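Long-range contacts in cytochrome cL (Hyphomicrobium denitrificans, PDB 2D0W), which probably accepts electrons from methanol dehydrogenase through its heme during periplasmic methanol oxidation: residues E3-T8 against T87-F92; L14-Q19 against T94-A99; E23-P28 against L110-M115. All blocks are in the same frame, centred on the assembly; numbering follows the deposited sequence.

In the fold
From the N terminus, 3-8 meets the first turns of helix 88-97 in interaction 1. The chain then passes through the short helix 16-19, whose start meets the end of helix 88-97 in interaction 2. Further on, the loop 23-28 packs against the first turn of helix 112-124 in interaction 3. Each contact closes a loop of about eighty residues. The three loops cross, because the early and late segments follow in the same order. Interactions 1 and 2 touch through Thr-8 and Thr-94. Phe-92 and Ile-95 reach Met-115, so helices 88-97 and 112-124 pack on each other, which joins interactions 1 and 2 to interaction 3. The N-terminal arm is thereby tied to the heme domain.

Interaction 1 (E3-T8 against T87-F92); sequences EVFRNT and TDKGLF
Lys-89 and Phe-92, on the first turns of helix 88-97 of the cytochrome c heme domain, receive Glu-3, Val-4 and Phe-5 of the irregular N-terminal arm. The ammonium of Lys-89 has two acceptors on the arm. NZ forms a salt bridge to Glu-3 OE2 at 2.7 Å, using the anti lone pair of that oxygen. The same NZ gives a hydrogen bond to Val-4 O at 3.0 Å, from above the carbonyl plane. The lysine chain is bent at chi2, chi3 and chi4, which lets it curl past the Phe-5 ring to both oxygens.

Glu-3 and Phe-5 also make backbone hydrogen bonds elsewhere, with Met-34 and Leu-14. Thr-8 OG1 lies 3.9 Å from Gly-90 O without bonding it. Both oxygens are instead hydrogen-bonded to Thr-94 OG1. At the helix start Thr-87 is the N-cap, and its OG1 accepts from Gly-90 N at 3.1 Å.

The apolar part is an edge-to-face pair. The edge of Phe-92 turns to one face of Phe-5, with centroids 4.8 Å apart and planes at 50°. The Phe-92 side chain leaves its backbone with CG trans to N (chi1 171°), and this brings CE2 over the centre of the Phe-5 ring, 3.7 Å above its plane.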
loop_
_atom_site.group_PDB
_atom_site.type_symbol
_atom_site.label_atom_id
_atom_site.label_comp_id
_atom_site.label_asym_id
_atom_site.label_seq_id
_atom_site.Cartn_x
_atom_site.Cartn_y
_atom_site.Cartn_z
ATOM N N GLU A 3 12.995 -11.347 2.564
ATOM C CA GLU A 3 13.360 -9.962 2.799
ATOM C C GLU A 3 13.749 -9.750 4.254
ATOM O O GLU A 3 13.264 -10.426 5.156
ATOM C CB GLU A 3 12.176 -9.050 2.479
ATOM C CG GLU A 3 11.682 -9.112 1.043
ATOM C CD GLU A 3 12.672 -8.549 0.047
ATOM O OE1 GLU A 3 12.701 -9.066 -1.069
ATOM O OE2 GLU A 3 13.422 -7.590 0.338
ATOM N N VAL A 4 14.624 -8.783 4.465
ATOM C CA VAL A 4 14.880 -8.258 5.788
ATOM C C VAL A 4 14.255 -6.855 5.835
ATOM O O VAL A 4 14.555 -6.025 4.994
ATOM C CB VAL A 4 16.390 -8.199 6.070
ATOM C CG1 VAL A 4 16.641 -7.511 7.402
ATOM C CG2 VAL A 4 17.013 -9.638 6.014
ATOM N N PHE A 5 13.365 -6.612 6.788
ATOM C CA PHE A 5 12.683 -5.304 6.843
ATOM C C PHE A 5 13.311 -4.394 7.873
ATOM O O PHE A 5 13.660 -4.852 8.960
ATOM C CB PHE A 5 11.199 -5.481 7.106
ATOM C CG PHE A 5 10.510 -6.328 6.070
ATOM C CD1 PHE A 5 10.205 -5.801 4.839
ATOM C CD2 PHE A 5 10.219 -7.684 6.323
ATOM C CE1 PHE A 5 9.578 -6.585 3.847
ATOM C CE2 PHE A 5 9.590 -8.470 5.373
ATOM C CZ PHE A 5 9.280 -7.935 4.123
ATOM N N ARG A 6 13.488 -3.124 7.502
ATOM C CA ARG A 6 14.162 -2.124 8.342
ATOM C C ARG A 6 13.361 -0.841 8.459
ATOM O O ARG A 6 12.696 -0.392 7.512
ATOM C CB ARG A 6 15.595 -1.823 7.834
ATOM C CG ARG A 6 16.547 -3.031 7.841
ATOM C CD ARG A 6 18.023 -2.646 8.008
ATOM N NE ARG A 6 18.843 -3.791 8.429
ATOM C CZ ARG A 6 19.090 -4.127 9.696
ATOM N NH1 ARG A 6 18.591 -3.410 10.694
ATOM N NH2 ARG A 6 19.843 -5.190 9.973
ATOM N N ASN A 7 13.494 -0.203 9.601
ATOM C CA ASN A 7 12.881 1.085 9.787
ATOM C C ASN A 7 13.352 2.132 8.740
ATOM O O ASN A 7 14.547 2.386 8.585
ATOM C CB ASN A 7 13.133 1.550 11.229
ATOM C CG ASN A 7 12.342 2.789 11.585
ATOM O OD1 ASN A 7 11.393 2.698 12.326
ATOM N ND2 ASN A 7 12.724 3.943 11.050
ATOM N N THR A 8 12.381 2.710 8.030
ATOM C CA THR A 8 12.593 3.786 7.043
ATOM C C THR A 8 13.567 4.895 7.490
ATOM O O THR A 8 14.510 5.264 6.738
ATOM C CB THR A 8 11.236 4.347 6.588
ATOM O OG1 THR A 8 10.591 3.336 5.822
ATOM C CG2 THR A 8 11.374 5.514 5.675
ATOM N N THR A 87 9.030 1.714 -3.974
ATOM C CA THR A 87 8.989 0.246 -3.982
ATOM C C THR A 87 7.968 -0.203 -2.944
ATOM O O THR A 87 7.778 0.481 -1.903
ATOM C CB THR A 87 10.397 -0.365 -3.685
ATOM O OG1 THR A 87 10.734 -0.181 -2.308
ATOM C CG2 THR A 87 11.481 0.339 -4.500
ATOM N N ASP A 88 7.330 -1.354 -3.175
ATOM C CA ASP A 88 6.369 -1.885 -2.199
ATOM C C ASP A 88 7.077 -2.238 -0.922
ATOM O O ASP A 88 6.516 -2.068 0.139
ATOM C CB ASP A 88 5.603 -3.108 -2.733
ATOM C CG ASP A 88 4.660 -2.738 -3.879
ATOM O OD1 ASP A 88 4.292 -3.633 -4.638
ATOM O OD2 ASP A 88 4.324 -1.563 -4.048
ATOM N N LYS A 89 8.329 -2.687 -1.026
ATOM C CA LYS A 89 9.086 -3.046 0.179
ATOM C C LYS A 89 9.275 -1.850 1.106
ATOM O O LYS A 89 9.099 -1.987 2.331
ATOM C CB LYS A 89 10.426 -3.682 -0.173
ATOM C CG LYS A 89 10.994 -4.515 0.942
ATOM C CD LYS A 89 12.107 -3.810 1.643
ATOM C CE LYS A 89 13.433 -4.476 1.378
ATOM N NZ LYS A 89 13.546 -5.688 2.183
ATOM N N GLY A 90 9.643 -0.706 0.531
ATOM C CA GLY A 90 9.841 0.532 1.303
ATOM C C GLY A 90 8.575 1.060 1.930
ATOM O O GLY A 90 8.573 1.445 3.098
ATOM N N LEU A 91 7.501 1.093 1.148
ATOM C CA LEU A 91 6.190 1.514 1.617
ATOM C C LEU A 91 5.720 0.628 2.780
ATOM O O LEU A 91 5.291 1.117 3.854
ATOM C CB LEU A 91 5.177 1.515 0.434
ATOM C CG LEU A 91 3.786 2.055 0.746
ATOM C CD1 LEU A 91 3.960 3.349 1.442
ATOM C CD2 LEU A 91 2.903 2.259 -0.496
ATOM N N PHE A 92 5.874 -0.677 2.621
ATOM C CA PHE A 92 5.537 -1.584 3.696
ATOM C C PHE A 92 6.327 -1.201 4.974
ATOM O O PHE A 92 5.751 -1.123 6.082
ATOM C CB PHE A 92 5.836 -3.027 3.245
ATOM C CG PHE A 92 5.729 -4.075 4.350
ATOM C CD1 PHE A 92 4.521 -4.711 4.606
ATOM C CD2 PHE A 92 6.836 -4.412 5.131
ATOM C CE1 PHE A 92 4.423 -5.682 5.611
ATOM C CE2 PHE A 92 6.748 -5.362 6.140
ATOM C CZ PHE A 92 5.537 -6.011 6.377
#

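Interaction 2 (L14-Q19 against T94-A99); sequences LDVEGQ and TIFGGA. With HEM (protoporphyrin IX containing Fe), chain H.
Phe-96 of helix 88-97 carries this contact, with Leu-14, Val-16 and Gln-19 gathered round its ring. The interactions across the two segments are apolar. Val-16 covers one face, with CG2 4.2 Å above the ring plane and over its centre. Its other methyl, CG1, meets Phe-96 CE2 at 4.0 Å. The backbone of the same residue also comes close, with Val-16 CA 3.7 Å from Phe-96 CZ. Gln-19 CB lies at the ring edge, near its plane. Leu-14 and Phe-96 pass one another head to tail, with Leu-14 CG 4.1 Å from Phe-96 CD1. The phenylalanine reaches out between these groups because its CG stands opposite the backbone N (chi1 -163°).

Leu-14 also packs on the helix backbone. Its CD1 is 3.9 Å from Gly-97 CA, an approach that leaves no room for a side chain at that position. Phe-92 continues the aromatic packing beyond Phe-96.

The polar interactions lie within the segments or outside them. Asp-15 is the N-cap of helix 16-19, where its OD2 accepts a weak bond from Gly-18 N. Thr-94 OG1 is also hydrogen-bonded to Asn-85 OD1, of a heme-binding residue.

The heme is met by 94-99 from another side than the arm. Thr-94 CG2 is 3.6 Å from heme C2A, and Ile-95 CG2 is 3.8 Å from the vinyl carbon CBB. Ala-99 CB approaches the propionate oxygen O1D. Gly-98, the first residue past the helix, has positive phi and leads the chain to Ala-99. Helix 88-97 lines the porphyrin, as in a cytochrome c heme pocket; in this protein the N-terminal segment packs on the face of the helix turned away from the heme.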
loop_
_atom_site.group_PDB
_atom_site.type_symbol
_atom_site.label_atom_id
_atom_site.label_comp_id
_atom_site.label_asym_id
_atom_site.label_seq_id
_atom_site.Cartn_x
_atom_site.Cartn_y
_atom_site.Cartn_z
ATOM N N LEU A 14 13.094 -4.266 11.652
ATOM C CA LEU A 14 11.711 -4.403 12.015
ATOM C C LEU A 14 11.435 -5.838 12.450
ATOM O O LEU A 14 11.775 -6.747 11.729
ATOM C CB LEU A 14 10.855 -4.032 10.806
ATOM C CG LEU A 14 10.177 -2.656 10.796
ATOM C CD1 LEU A 14 10.892 -1.607 11.638
ATOM C CD2 LEU A 14 9.871 -2.194 9.368
ATOM N N ASP A 15 10.807 -6.062 13.605
ATOM C CA ASP A 15 10.492 -7.454 13.975
ATOM C C ASP A 15 9.106 -7.846 13.489
ATOM O O ASP A 15 8.148 -7.896 14.255
ATOM C CB ASP A 15 10.725 -7.737 15.475
ATOM C CG ASP A 15 10.345 -9.163 15.889
ATOM O OD1 ASP A 15 10.143 -9.343 17.090
ATOM O OD2 ASP A 15 10.260 -10.094 15.057
ATOM N N VAL A 16 9.026 -8.112 12.188
ATOM C CA VAL A 16 7.769 -8.418 11.515
ATOM C C VAL A 16 7.011 -9.584 12.175
ATOM O O VAL A 16 5.878 -9.429 12.581
ATOM C CB VAL A 16 7.977 -8.619 9.985
ATOM C CG1 VAL A 16 6.675 -9.026 9.319
ATOM C CG2 VAL A 16 8.541 -7.353 9.358
ATOM N N GLU A 17 7.659 -10.737 12.336
ATOM C CA GLU A 17 6.965 -11.903 12.933
ATOM C C GLU A 17 6.552 -11.690 14.383
ATOM O O GLU A 17 5.561 -12.247 14.869
ATOM C CB GLU A 17 7.843 -13.133 12.827
ATOM C CG GLU A 17 8.773 -13.122 11.625
ATOM C CD GLU A 17 8.259 -13.944 10.473
ATOM O OE1 GLU A 17 8.489 -13.540 9.306
ATOM O OE2 GLU A 17 7.638 -15.006 10.745
ATOM N N GLY A 18 7.321 -10.876 15.084
ATOM C CA GLY A 18 7.041 -10.625 16.479
ATOM C C GLY A 18 5.895 -9.661 16.670
ATOM O O GLY A 18 5.140 -9.781 17.636
ATOM N N GLN A 19 5.755 -8.718 15.732
ATOM C CA GLN A 19 4.879 -7.568 15.903
ATOM C C GLN A 19 3.587 -7.644 15.123
ATOM O O GLN A 19 2.562 -7.178 15.602
ATOM C CB GLN A 19 5.633 -6.250 15.636
ATOM C CG GLN A 19 6.584 -5.801 16.776
ATOM C CD GLN A 19 5.852 -5.184 17.977
ATOM O OE1 GLN A 19 5.215 -4.134 17.860
ATOM N NE2 GLN A 19 5.963 -5.833 19.139
ATOM N N THR A 94 7.732 1.629 5.817
ATOM C CA THR A 94 7.278 2.923 6.374
ATOM C C THR A 94 5.993 2.737 7.167
ATOM O O THR A 94 5.891 3.173 8.324
ATOM C CB THR A 94 7.127 3.952 5.268
ATOM O OG1 THR A 94 8.409 4.119 4.667
ATOM C CG2 THR A 94 6.606 5.308 5.800
ATOM N N ILE A 95 5.028 2.033 6.575
ATOM C CA ILE A 95 3.767 1.754 7.264
ATOM C C ILE A 95 3.984 0.880 8.475
ATOM O O ILE A 95 3.472 1.211 9.536
ATOM C CB ILE A 95 2.676 1.170 6.331
ATOM C CG1 ILE A 95 2.538 2.088 5.122
ATOM C CG2 ILE A 95 1.300 1.073 7.082
ATOM C CD1 ILE A 95 1.892 1.418 3.875
ATOM N N PHE A 96 4.770 -0.196 8.328
ATOM C CA PHE A 96 4.939 -1.170 9.397
ATOM C C PHE A 96 5.647 -0.523 10.591
ATOM O O PHE A 96 5.171 -0.614 11.716
ATOM C CB PHE A 96 5.752 -2.424 8.957
ATOM C CG PHE A 96 5.603 -3.583 9.886
ATOM C CD1 PHE A 96 6.247 -3.608 11.128
ATOM C CD2 PHE A 96 4.816 -4.670 9.538
ATOM C CE1 PHE A 96 6.079 -4.706 11.992
ATOM C CE2 PHE A 96 4.635 -5.734 10.388
ATOM C CZ PHE A 96 5.254 -5.757 11.618
ATOM N N GLY A 97 6.803 0.097 10.325
ATOM C CA GLY A 97 7.657 0.587 11.404
ATOM C C GLY A 97 7.475 2.051 11.697
ATOM O O GLY A 97 7.945 2.505 12.721
ATOM N N GLY A 98 6.785 2.788 10.820
ATOM C CA GLY A 98 6.550 4.229 11.000
ATOM C C GLY A 98 7.654 5.141 10.466
ATOM O O GLY A 98 8.606 4.654 9.839
ATOM N N ALA A 99 7.507 6.460 10.700
ATOM C CA ALA A 99 8.523 7.447 10.299
ATOM C C ALA A 99 8.826 8.438 11.446
ATOM O O ALA A 99 8.981 8.015 12.590
ATOM C CB ALA A 99 8.115 8.167 8.995
HETATM C CHA HEM H . 4.472 9.931 6.514
HETATM C CHB HEM H . 1.470 6.315 5.213
HETATM C CHC HEM H . -1.339 6.984 9.141
HETATM C CHD HEM H . 0.932 11.242 9.674
HETATM C C1A HEM H . 3.972 8.825 5.822
HETATM C C2A HEM H . 4.573 8.104 4.707
HETATM C C3A HEM H . 3.726 7.139 4.347
HETATM C C4A HEM H . 2.562 7.162 5.223
HETATM C CMA HEM H . 3.897 6.111 3.182
HETATM C CAA HEM H . 5.910 8.461 4.022
HETATM C CBA HEM H . 5.572 9.509 2.946
HETATM C CGA HEM H . 6.766 9.842 2.060
HETATM O O1A HEM H . 7.763 9.080 2.052
HETATM O O2A HEM H . 6.705 10.886 1.368
HETATM C C1B HEM H . 0.476 6.140 6.184
HETATM C C2B HEM H . -0.602 5.148 6.265
HETATM C C3B HEM H . -1.257 5.285 7.313
HETATM C C4B HEM H . -0.788 6.429 8.032
HETATM C CMB HEM H . -0.836 4.161 5.123
HETATM C CAB HEM H . -2.218 4.249 7.917
HETATM C CBB HEM H . -1.850 3.017 8.094
HETATM C C1C HEM H . -0.987 8.225 9.628
HETATM C C2C HEM H . -1.482 8.867 10.862
HETATM C C3C HEM H . -0.899 10.047 10.962
HETATM C C4C HEM H . 0.096 10.169 9.885
HETATM C CMC HEM H . -2.806 8.439 11.475
HETATM C CAC HEM H . -1.264 11.285 11.845
HETATM C CBC HEM H . -1.518 11.048 13.104
HETATM C C1D HEM H . 2.126 11.282 8.983
HETATM C C2D HEM H . 3.155 12.299 9.099
HETATM C C3D HEM H . 4.259 11.890 8.130
HETATM C C4D HEM H . 3.796 10.676 7.486
HETATM C CMD HEM H . 3.127 13.543 10.039
HETATM C CAD HEM H . 5.635 12.592 7.842
HETATM C CBD HEM H . 6.621 11.711 8.614
HETATM C CGD HEM H . 8.061 11.913 8.212
HETATM O O1D HEM H . 8.946 11.194 8.711
HETATM O O2D HEM H . 8.309 12.784 7.367
HETATM N NA HEM H . 2.754 8.225 6.078
HETATM N NB HEM H . 0.235 6.934 7.285
HETATM N NC HEM H . 0.011 9.024 9.089
HETATM N ND HEM H . 2.539 10.375 8.012
HETATM FE FE HEM H . 1.426 8.566 7.664
#

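Interaction 3 (E23-P28 against L110-M115); sequences EGRDTP and LELDNM
Gly-24 and Glu-111 bring their backbones close, with CA atoms 5.0 Å apart, where the irregular loop 23-28 crosses the start of helix 112-124. Gly-24 O accepts from Asp-113 N at 2.9 Å. The donor lies in the carbonyl plane, although the N-H...O angle is only 136°. This bond gives an amide of the first helical turn an acceptor from outside the helix. Gly-24 has positive phi, and a side chain there would run into Glu-111 CB.

Thr-27 and Asp-113 form the side-chain bond. Thr-27 OG1 donates to Asp-113 OD1 at 2.8 Å and meets it from above the carboxylate plane, 56° out of it. Thr-27 has its OG1 placed between the backbone N and carbonyl carbon (chi1 75°), and the same OG1 caps Val-30 N at the start of helix 28-36. Asp-113 has further partners. Tyr-41 OH bonds to OD1, and Lys-117 makes a salt bridge with OD2.

Leu-112 adds an apolar contact with Arg-25. The two side chains run alongside each other in one direction, with Leu-112 CD2 3.6 Å from Arg-25 CD. The guanidinium of Arg-25 is directed elsewhere, with NH1 bonded to Pro-21 O. Glu-111 extends along the backbone of Glu-23 and Gly-24.

The chemistry is uneven across the contact. Glu-23 OE1 and Glu-111 OE2 stand 4.3 Å apart, which probably costs some energy at this surface. The Asp-113 charge is probably well compensated by Lys-117 and by the hydroxyls of Thr-27 and Tyr-41, and through Thr-27 the carboxylate links the starts of helices 28-36 and 112-124.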
loop_
_atom_site.group_PDB
_atom_site.type_symbol
_atom_site.label_atom_id
_atom_site.label_comp_id
_atom_site.label_asym_id
_atom_site.label_seq_id
_atom_site.Cartn_x
_atom_site.Cartn_y
_atom_site.Cartn_z
ATOM N N GLU A 23 -2.940 -13.630 12.932
ATOM C CA GLU A 23 -3.821 -14.000 11.833
ATOM C C GLU A 23 -3.454 -13.252 10.563
ATOM O O GLU A 23 -2.840 -12.206 10.633
ATOM C CB GLU A 23 -5.283 -13.680 12.200
ATOM C CG GLU A 23 -5.724 -14.250 13.559
ATOM C CD GLU A 23 -5.206 -13.448 14.769
ATOM O OE1 GLU A 23 -4.675 -12.294 14.624
ATOM O OE2 GLU A 23 -5.325 -14.003 15.886
ATOM N N GLY A 24 -3.824 -13.798 9.404
ATOM C CA GLY A 24 -3.730 -13.067 8.139
ATOM C C GLY A 24 -2.338 -13.079 7.532
ATOM O O GLY A 24 -2.001 -12.219 6.712
ATOM N N ARG A 25 -1.517 -14.053 7.919
ATOM C CA ARG A 25 -0.211 -14.204 7.302
ATOM C C ARG A 25 -0.192 -15.368 6.319
ATOM O O ARG A 25 0.674 -15.437 5.432
ATOM C CB ARG A 25 0.915 -14.368 8.346
ATOM C CG ARG A 25 0.503 -14.066 9.741
ATOM C CD ARG A 25 1.404 -13.202 10.588
ATOM N NE ARG A 25 2.552 -13.916 11.099
ATOM C CZ ARG A 25 3.169 -13.674 12.254
ATOM N NH1 ARG A 25 2.739 -12.746 13.097
ATOM N NH2 ARG A 25 4.231 -14.402 12.577
ATOM N N ASP A 26 -1.100 -16.315 6.499
ATOM C CA ASP A 26 -1.022 -17.549 5.722
ATOM C C ASP A 26 -1.742 -17.414 4.360
ATOM O O ASP A 26 -2.651 -18.192 4.081
ATOM C CB ASP A 26 -1.580 -18.750 6.545
ATOM C CG ASP A 26 -1.573 -20.081 5.752
ATOM O OD1 ASP A 26 -0.692 -20.285 4.892
ATOM O OD2 ASP A 26 -2.464 -20.931 5.981
ATOM N N THR A 27 -1.382 -16.427 3.534
ATOM C CA THR A 27 -2.059 -16.265 2.216
ATOM C C THR A 27 -1.004 -16.310 1.119
ATOM O O THR A 27 0.181 -16.000 1.380
ATOM C CB THR A 27 -2.903 -14.950 2.087
ATOM O OG1 THR A 27 -2.014 -13.842 1.905
ATOM C CG2 THR A 27 -3.809 -14.710 3.326
ATOM N N PRO A 28 -1.393 -16.730 -0.099
ATOM C CA PRO A 28 -0.360 -16.739 -1.106
ATOM C C PRO A 28 0.285 -15.381 -1.308
ATOM O O PRO A 28 1.482 -15.305 -1.593
ATOM C CB PRO A 28 -1.121 -17.188 -2.365
ATOM C CG PRO A 28 -2.199 -18.071 -1.822
ATOM C CD PRO A 28 -2.671 -17.278 -0.635
ATOM N N LEU A 110 -2.290 -4.065 11.688
ATOM C CA LEU A 110 -2.787 -4.605 10.406
ATOM C C LEU A 110 -2.353 -6.052 10.232
ATOM O O LEU A 110 -1.165 -6.326 10.315
ATOM C CB LEU A 110 -2.112 -3.818 9.259
ATOM C CG LEU A 110 -2.544 -2.361 9.060
ATOM C CD1 LEU A 110 -1.412 -1.428 8.481
ATOM C CD2 LEU A 110 -3.742 -2.436 8.175
ATOM N N GLU A 111 -3.268 -6.977 9.933
ATOM C CA GLU A 111 -2.817 -8.291 9.430
ATOM C C GLU A 111 -2.060 -8.114 8.125
ATOM O O GLU A 111 -2.397 -7.246 7.295
ATOM C CB GLU A 111 -3.983 -9.260 9.249
ATOM C CG GLU A 111 -4.639 -9.632 10.600
ATOM C CD GLU A 111 -6.017 -10.256 10.440
ATOM O OE1 GLU A 111 -6.336 -10.690 9.302
ATOM O OE2 GLU A 111 -6.790 -10.313 11.445
ATOM N N LEU A 112 -1.031 -8.946 7.950
ATOM C CA LEU A 112 -0.122 -8.823 6.829
ATOM C C LEU A 112 -0.854 -8.790 5.494
ATOM O O LEU A 112 -0.471 -8.017 4.607
ATOM C CB LEU A 112 0.926 -9.935 6.861
ATOM C CG LEU A 112 1.999 -9.761 7.956
ATOM C CD1 LEU A 112 2.748 -8.435 7.847
ATOM C CD2 LEU A 112 1.333 -9.818 9.265
ATOM N N ASP A 113 -1.912 -9.606 5.372
ATOM C CA ASP A 113 -2.674 -9.697 4.109
ATOM C C ASP A 113 -3.411 -8.377 3.868
ATOM O O ASP A 113 -3.478 -7.903 2.734
ATOM C CB ASP A 113 -3.653 -10.882 4.143
ATOM C CG ASP A 113 -4.247 -11.201 2.756
ATOM O OD1 ASP A 113 -3.488 -11.420 1.784
ATOM O OD2 ASP A 113 -5.493 -11.196 2.644
ATOM N N ASN A 114 -3.913 -7.790 4.954
ATOM C CA ASN A 114 -4.584 -6.500 4.883
ATOM C C ASN A 114 -3.617 -5.378 4.599
ATOM O O ASN A 114 -3.938 -4.467 3.857
ATOM C CB ASN A 114 -5.421 -6.216 6.135
ATOM C CG ASN A 114 -6.731 -7.056 6.162
ATOM O OD1 ASN A 114 -7.268 -7.401 5.148
ATOM N ND2 ASN A 114 -7.195 -7.393 7.336
ATOM N N MET A 115 -2.429 -5.448 5.186
ATOM C CA MET A 115 -1.375 -4.478 4.866
ATOM C C MET A 115 -1.156 -4.429 3.378
ATOM O O MET A 115 -0.896 -3.363 2.790
ATOM C CB MET A 115 -0.066 -4.890 5.551
ATOM C CG MET A 115 1.124 -4.090 5.056
ATOM S SD MET A 115 1.120 -2.434 5.764
ATOM C CE MET A 115 1.939 -2.802 7.312
#